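Local atomic coordinates of hypothetical protein (PDB entry 3WOB), a protein that is a heparin-binding glycoprotein lectin of the jacalin-like family, derived from the boar prostate and found on sperm, whose detailed role is not settled. Residues G11-T16 with G117-F122; T25-F30 with I40-G45. All blocks are in the same frame, centred on the assembly; numbering follows the deposited sequence.

In the fold
Both contacts are antiparallel strand pairs in a jacalin-like beta-prism, which is built from three four-stranded sheets. Contact 1 pairs strand 12-17, at an outer edge of its sheet, with strand 114-122. Contact 2 pairs strands 24-31 and 37-44, the two inner strands of a second sheet. The centres of the contacts lie about 14 Å apart. Strand 24-31 follows strand 12-17 in the chain, and both strands of contact 2 come between the two strands of contact 1. Contact 1 joins a strand near the start of the chain to one near its end. The sheets meet inside the prism, where Val-118 packs on Ile-40 and Thr-16 on Val-42. Thr-16 and Tyr-44 probably share a hydroxyl hydrogen bond.

Contact 1 of 2, residues G11-T16 with G117-F122; sequences GSYFIT and GVYGQF
In the beta-prism fold of jacalin-like lectins, the edge strand 12-16 pairs antiparallel with strand 117-122, and Phe-14 and Gly-120 form a hydrogen-bonded pair at its middle. Phe-14 N binds Gly-120 O at 2.9 Å, and Gly-120 N returns a bond to Phe-14 O. Bonds between Ser-12 and Phe-122 continue the ladder, and Thr-16 N reaches Val-118 O at 3.0 Å.

Tyr-13, Ile-15, Tyr-119 and Gln-121 occupy one face of the pair. There Ile-15 CB meets Tyr-119 CB at 3.9 Å.

Phe-14 lies on the other face and is buried. Its CG sits between the backbone N and the carbonyl carbon (chi1 71°), which swings the ring across the neighbouring strand. One face of the ring lies on the backbone of Gly-120, whose CA is 4.1 Å from the Phe-14 ring centroid in a CH-pi contact. Val-118 CG2 meets the ring edge at Phe-14 CE1, 3.9 Å away. Ile-40 and Tyr-52 pack on this ring from the adjoining sheet. On the same face of the pair, Phe-122 turns its ring over Ser-12. Ser-12 CB lies over one face of that ring, and Phe-14 CD2 meets its edge in plane, 3.6 Å from Phe-122 CD2.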
loop_
_atom_site.group_PDB
_atom_site.type_symbol
_atom_site.label_atom_id
_atom_site.label_comp_id
_atom_site.label_asym_id
_atom_site.label_seq_id
_atom_site.Cartn_x
_atom_site.Cartn_y
_atom_site.Cartn_z
ATOM N N GLY A 11 0.640 10.079 13.837
ATOM C CA GLY A 11 -0.500 9.373 14.410
ATOM C C GLY A 11 -0.245 7.920 14.753
ATOM O O GLY A 11 0.847 7.554 15.189
ATOM N N SER A 12 -1.269 7.096 14.545
ATOM C CA SER A 12 -1.262 5.703 14.983
ATOM C C SER A 12 -0.478 4.793 14.048
ATOM O O SER A 12 -0.699 4.791 12.841
ATOM C CB SER A 12 -2.695 5.187 15.125
ATOM O OG SER A 12 -3.488 6.076 15.889
ATOM N N TYR A 13 0.429 4.010 14.624
ATOM C CA TYR A 13 1.222 3.039 13.876
ATOM C C TYR A 13 0.404 1.793 13.529
ATOM O O TYR A 13 -0.398 1.321 14.333
ATOM C CB TYR A 13 2.474 2.656 14.682
ATOM C CG TYR A 13 3.403 1.662 14.008
ATOM C CD1 TYR A 13 4.318 2.077 13.042
ATOM C CD2 TYR A 13 3.377 0.311 14.353
ATOM C CE1 TYR A 13 5.174 1.171 12.425
ATOM C CE2 TYR A 13 4.226 -0.605 13.744
ATOM C CZ TYR A 13 5.124 -0.169 12.782
ATOM O OH TYR A 13 5.972 -1.073 12.175
ATOM N N PHE A 14 0.607 1.274 12.321
ATOM C CA PHE A 14 0.073 -0.032 11.938
ATOM C C PHE A 14 1.125 -0.876 11.224
ATOM O O PHE A 14 2.076 -0.342 10.658
ATOM C CB PHE A 14 -1.210 0.102 11.097
ATOM C CG PHE A 14 -0.990 0.635 9.702
ATOM C CD1 PHE A 14 -0.758 -0.233 8.637
ATOM C CD2 PHE A 14 -1.043 2.005 9.448
ATOM C CE1 PHE A 14 -0.565 0.256 7.347
ATOM C CE2 PHE A 14 -0.851 2.502 8.159
ATOM C CZ PHE A 14 -0.610 1.627 7.109
ATOM N N ILE A 15 0.954 -2.194 11.276
ATOM C CA ILE A 15 1.787 -3.130 10.518
ATOM C C ILE A 15 1.017 -4.412 10.184
ATOM O O ILE A 15 0.248 -4.920 11.004
ATOM C CB ILE A 15 3.149 -3.446 11.231
ATOM C CG1 ILE A 15 3.967 -4.478 10.436
ATOM C CG2 ILE A 15 2.936 -3.899 12.673
ATOM C CD1 ILE A 15 5.449 -4.468 10.727
ATOM N N THR A 16 1.208 -4.897 8.961
ATOM C CA THR A 16 0.729 -6.216 8.550
ATOM C C THR A 16 1.819 -6.907 7.736
ATOM O O THR A 16 2.645 -6.234 7.112
ATOM C CB THR A 16 -0.602 -6.140 7.752
ATOM O OG1 THR A 16 -1.064 -7.465 7.450
ATOM C CG2 THR A 16 -0.441 -5.343 6.452
ATOM N N GLY A 117 4.503 -7.277 2.878
ATOM C CA GLY A 117 3.807 -6.584 3.948
ATOM C C GLY A 117 3.950 -5.085 3.837
ATOM O O GLY A 117 4.845 -4.585 3.159
ATOM N N VAL A 118 3.041 -4.366 4.488
ATOM C CA VAL A 118 3.118 -2.910 4.549
ATOM C C VAL A 118 2.879 -2.432 5.981
ATOM O O VAL A 118 2.113 -3.036 6.739
ATOM C CB VAL A 118 2.181 -2.184 3.506
ATOM C CG1 VAL A 118 1.520 -3.174 2.538
ATOM C CG2 VAL A 118 1.130 -1.326 4.184
ATOM N N TYR A 119 3.571 -1.362 6.350
ATOM C CA TYR A 119 3.381 -0.724 7.641
ATOM C C TYR A 119 3.141 0.759 7.429
ATOM O O TYR A 119 3.126 1.234 6.298
ATOM C CB TYR A 119 4.591 -0.957 8.555
ATOM C CG TYR A 119 5.918 -0.508 7.987
ATOM C CD1 TYR A 119 6.420 0.768 8.249
ATOM C CD2 TYR A 119 6.682 -1.369 7.199
ATOM C CE1 TYR A 119 7.649 1.180 7.731
ATOM C CE2 TYR A 119 7.906 -0.971 6.677
ATOM C CZ TYR A 119 8.383 0.300 6.944
ATOM O OH TYR A 119 9.592 0.682 6.418
ATOM N N GLY A 120 2.940 1.491 8.515
ATOM C CA GLY A 120 2.843 2.931 8.417
ATOM C C GLY A 120 2.130 3.610 9.557
ATOM O O GLY A 120 2.087 3.100 10.673
ATOM N N GLN A 121 1.584 4.782 9.252
ATOM C CA GLN A 121 0.838 5.590 10.204
ATOM C C GLN A 121 -0.381 6.200 9.537
ATOM O O GLN A 121 -0.337 6.567 8.364
ATOM C CB GLN A 121 1.724 6.693 10.786
ATOM C CG GLN A 121 2.647 6.217 11.890
ATOM C CD GLN A 121 3.902 7.050 12.018
ATOM O OE1 GLN A 121 4.212 7.554 13.091
ATOM N NE2 GLN A 121 4.638 7.188 10.924
ATOM N N PHE A 122 -1.473 6.282 10.287
ATOM C CA PHE A 122 -2.662 6.999 9.852
ATOM C C PHE A 122 -3.060 8.003 10.918
ATOM O O PHE A 122 -2.769 7.807 12.100
ATOM C CB PHE A 122 -3.815 6.037 9.543
ATOM C CG PHE A 122 -4.258 5.200 10.714
ATOM C CD1 PHE A 122 -5.254 5.655 11.577
ATOM C CD2 PHE A 122 -3.708 3.940 10.934
ATOM C CE1 PHE A 122 -5.682 4.880 12.649
ATOM C CE2 PHE A 122 -4.127 3.157 12.003
ATOM C CZ PHE A 122 -5.118 3.627 12.864
#

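Contact 2 of 2, residues T25-F30 with I40-G45; sequences TGIRVF and IQVRYG
Arg-28 and Gln-41 face each other as a hydrogen-bonded pair in the hairpin of strands 24-31 and 37-44. Arg-28 N binds Gln-41 O at 2.7 Å, and Gln-41 N binds Arg-28 O at 2.8 Å.

The tightly packed side of the hairpin is apolar and buried. Ile-27 and Val-42 lie side by side, with Ile-27 CD1 3.7 Å from Val-42 CG1. Val-29 CG2 touches Ile-40 CG2 at 4.0 Å. Val-42 also packs on Val-118 of the adjoining sheet.

The other side is polar and partly open to solvent. Arg-28 and Gln-41 run alongside each other, and NH1 of Arg-28 donates to OE1 of Gln-41 at 2.7 Å. The guanidinium and amide planes stand 75° apart, and NH1 approaches from above the carbonyl plane, not along a lone pair. Arg-28 bends at chi3 (-79°), which turns its guanidinium out of line with the extended CB-CG-CD part. Its NE makes a salt bridge to Glu-61. Gln-41 NE2 binds Ser-49 O. Phe-30 turns its ring edge to Gln-41 OE1.

At the far end, Thr-25 OG1 donates to Gly-45 O at 2.6 Å. Arg-43 NH2 reaches over to Thr-25 O at 3.3 Å. Thr-25 N binds Arg-43 O, and Gly-26 N makes a weak bond to the same oxygen. Two successive backbone N atoms thus share one carbonyl, the mark of a classic beta bulge in an antiparallel hairpin.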
loop_
_atom_site.group_PDB
_atom_site.type_symbol
_atom_site.label_atom_id
_atom_site.label_comp_id
_atom_site.label_asym_id
_atom_site.label_seq_id
_atom_site.Cartn_x
_atom_site.Cartn_y
_atom_site.Cartn_z
ATOM N N THR A 25 -1.852 -11.432 -2.249
ATOM C CA THR A 25 -2.606 -11.790 -3.443
ATOM C C THR A 25 -3.631 -10.705 -3.788
ATOM O O THR A 25 -4.348 -10.807 -4.785
ATOM C CB THR A 25 -3.307 -13.158 -3.291
ATOM O OG1 THR A 25 -4.094 -13.162 -2.096
ATOM C CG2 THR A 25 -2.287 -14.285 -3.219
ATOM N N GLY A 26 -3.680 -9.660 -2.963
ATOM C CA GLY A 26 -4.586 -8.537 -3.184
ATOM C C GLY A 26 -4.297 -7.326 -2.317
ATOM O O GLY A 26 -3.759 -7.452 -1.214
ATOM N N ILE A 27 -4.648 -6.149 -2.831
ATOM C CA ILE A 27 -4.542 -4.892 -2.089
ATOM C C ILE A 27 -5.820 -4.076 -2.257
ATOM O O ILE A 27 -6.233 -3.769 -3.374
ATOM C CB ILE A 27 -3.330 -4.032 -2.544
ATOM C CG1 ILE A 27 -1.998 -4.752 -2.282
ATOM C CG2 ILE A 27 -3.352 -2.651 -1.879
ATOM C CD1 ILE A 27 -1.538 -4.767 -0.831
ATOM N N ARG A 28 -6.437 -3.730 -1.135
ATOM C CA ARG A 28 -7.614 -2.878 -1.134
ATOM C C ARG A 28 -7.228 -1.497 -0.618
ATOM O O ARG A 28 -6.711 -1.362 0.489
ATOM C CB ARG A 28 -8.710 -3.492 -0.264
ATOM C CG ARG A 28 -10.084 -2.896 -0.467
ATOM C CD ARG A 28 -11.100 -3.590 0.418
ATOM N NE ARG A 28 -11.530 -4.880 -0.116
ATOM C CZ ARG A 28 -12.102 -5.840 0.605
ATOM N NH1 ARG A 28 -12.309 -5.676 1.906
ATOM N NH2 ARG A 28 -12.463 -6.974 0.026
ATOM N N VAL A 29 -7.464 -0.480 -1.439
ATOM C CA VAL A 29 -7.204 0.904 -1.059
ATOM C C VAL A 29 -8.527 1.664 -1.002
ATOM O O VAL A 29 -9.357 1.555 -1.909
ATOM C CB VAL A 29 -6.216 1.590 -2.042
ATOM C CG1 VAL A 29 -6.090 3.073 -1.749
ATOM C CG2 VAL A 29 -4.845 0.927 -1.981
ATOM N N PHE A 30 -8.723 2.415 0.078
ATOM C CA PHE A 30 -9.905 3.255 0.233
ATOM C C PHE A 30 -9.565 4.711 -0.075
ATOM O O PHE A 30 -8.677 5.294 0.540
ATOM C CB PHE A 30 -10.486 3.108 1.643
ATOM C CG PHE A 30 -11.093 1.757 1.911
ATOM C CD1 PHE A 30 -12.472 1.580 1.860
ATOM C CD2 PHE A 30 -10.289 0.658 2.206
ATOM C CE1 PHE A 30 -13.043 0.330 2.102
ATOM C CE2 PHE A 30 -10.848 -0.593 2.446
ATOM C CZ PHE A 30 -12.228 -0.758 2.392
ATOM N N ILE A 40 -5.996 1.048 4.042
ATOM C CA ILE A 40 -5.729 -0.128 3.214
ATOM C C ILE A 40 -6.162 -1.437 3.874
ATOM O O ILE A 40 -6.191 -1.556 5.099
ATOM C CB ILE A 40 -4.228 -0.265 2.796
ATOM C CG1 ILE A 40 -3.316 -0.302 4.023
ATOM C CG2 ILE A 40 -3.810 0.840 1.830
ATOM C CD1 ILE A 40 -2.259 -1.366 3.941
ATOM N N GLN A 41 -6.509 -2.406 3.037
ATOM C CA GLN A 41 -6.581 -3.804 3.430
ATOM C C GLN A 41 -5.641 -4.591 2.532
ATOM O O GLN A 41 -5.493 -4.267 1.354
ATOM C CB GLN A 41 -7.998 -4.343 3.285
ATOM C CG GLN A 41 -8.837 -4.223 4.533
ATOM C CD GLN A 41 -10.212 -4.810 4.346
ATOM O OE1 GLN A 41 -11.088 -4.183 3.751
ATOM N NE2 GLN A 41 -10.412 -6.020 4.851
ATOM N N VAL A 42 -4.998 -5.609 3.092
ATOM C CA VAL A 42 -4.125 -6.485 2.318
ATOM C C VAL A 42 -4.681 -7.903 2.357
ATOM O O VAL A 42 -5.053 -8.401 3.418
ATOM C CB VAL A 42 -2.662 -6.476 2.850
ATOM C CG1 VAL A 42 -1.749 -7.248 1.916
ATOM C CG2 VAL A 42 -2.138 -5.051 3.020
ATOM N N ARG A 43 -4.746 -8.550 1.197
ATOM C CA ARG A 43 -5.205 -9.935 1.140
ATOM C C ARG A 43 -4.051 -10.927 1.131
ATOM O O ARG A 43 -3.192 -10.895 0.246
ATOM C CB ARG A 43 -6.121 -10.176 -0.056
ATOM C CG ARG A 43 -6.938 -11.442 0.077
ATOM C CD ARG A 43 -7.932 -11.586 -1.052
ATOM N NE ARG A 43 -7.273 -11.817 -2.332
ATOM C CZ ARG A 43 -7.894 -12.240 -3.427
ATOM N NH1 ARG A 43 -9.198 -12.487 -3.405
ATOM N NH2 ARG A 43 -7.210 -12.423 -4.547
ATOM N N TYR A 44 -4.042 -11.796 2.136
ATOM C CA TYR A 44 -3.085 -12.889 2.229
ATOM C C TYR A 44 -3.817 -14.193 1.947
ATOM O O TYR A 44 -4.731 -14.576 2.684
ATOM C CB TYR A 44 -2.420 -12.909 3.606
ATOM C CG TYR A 44 -1.654 -11.643 3.906
ATOM C CD1 TYR A 44 -0.330 -11.494 3.499
ATOM C CD2 TYR A 44 -2.257 -10.587 4.586
ATOM C CE1 TYR A 44 0.371 -10.328 3.764
ATOM C CE2 TYR A 44 -1.561 -9.420 4.860
ATOM C CZ TYR A 44 -0.251 -9.297 4.443
ATOM O OH TYR A 44 0.438 -8.140 4.713
ATOM N N GLY A 45 -3.422 -14.857 0.864
ATOM C CA GLY A 45 -4.136 -16.024 0.366
ATOM C C GLY A 45 -5.539 -15.623 -0.035
ATOM O O GLY A 45 -5.737 -14.953 -1.049
#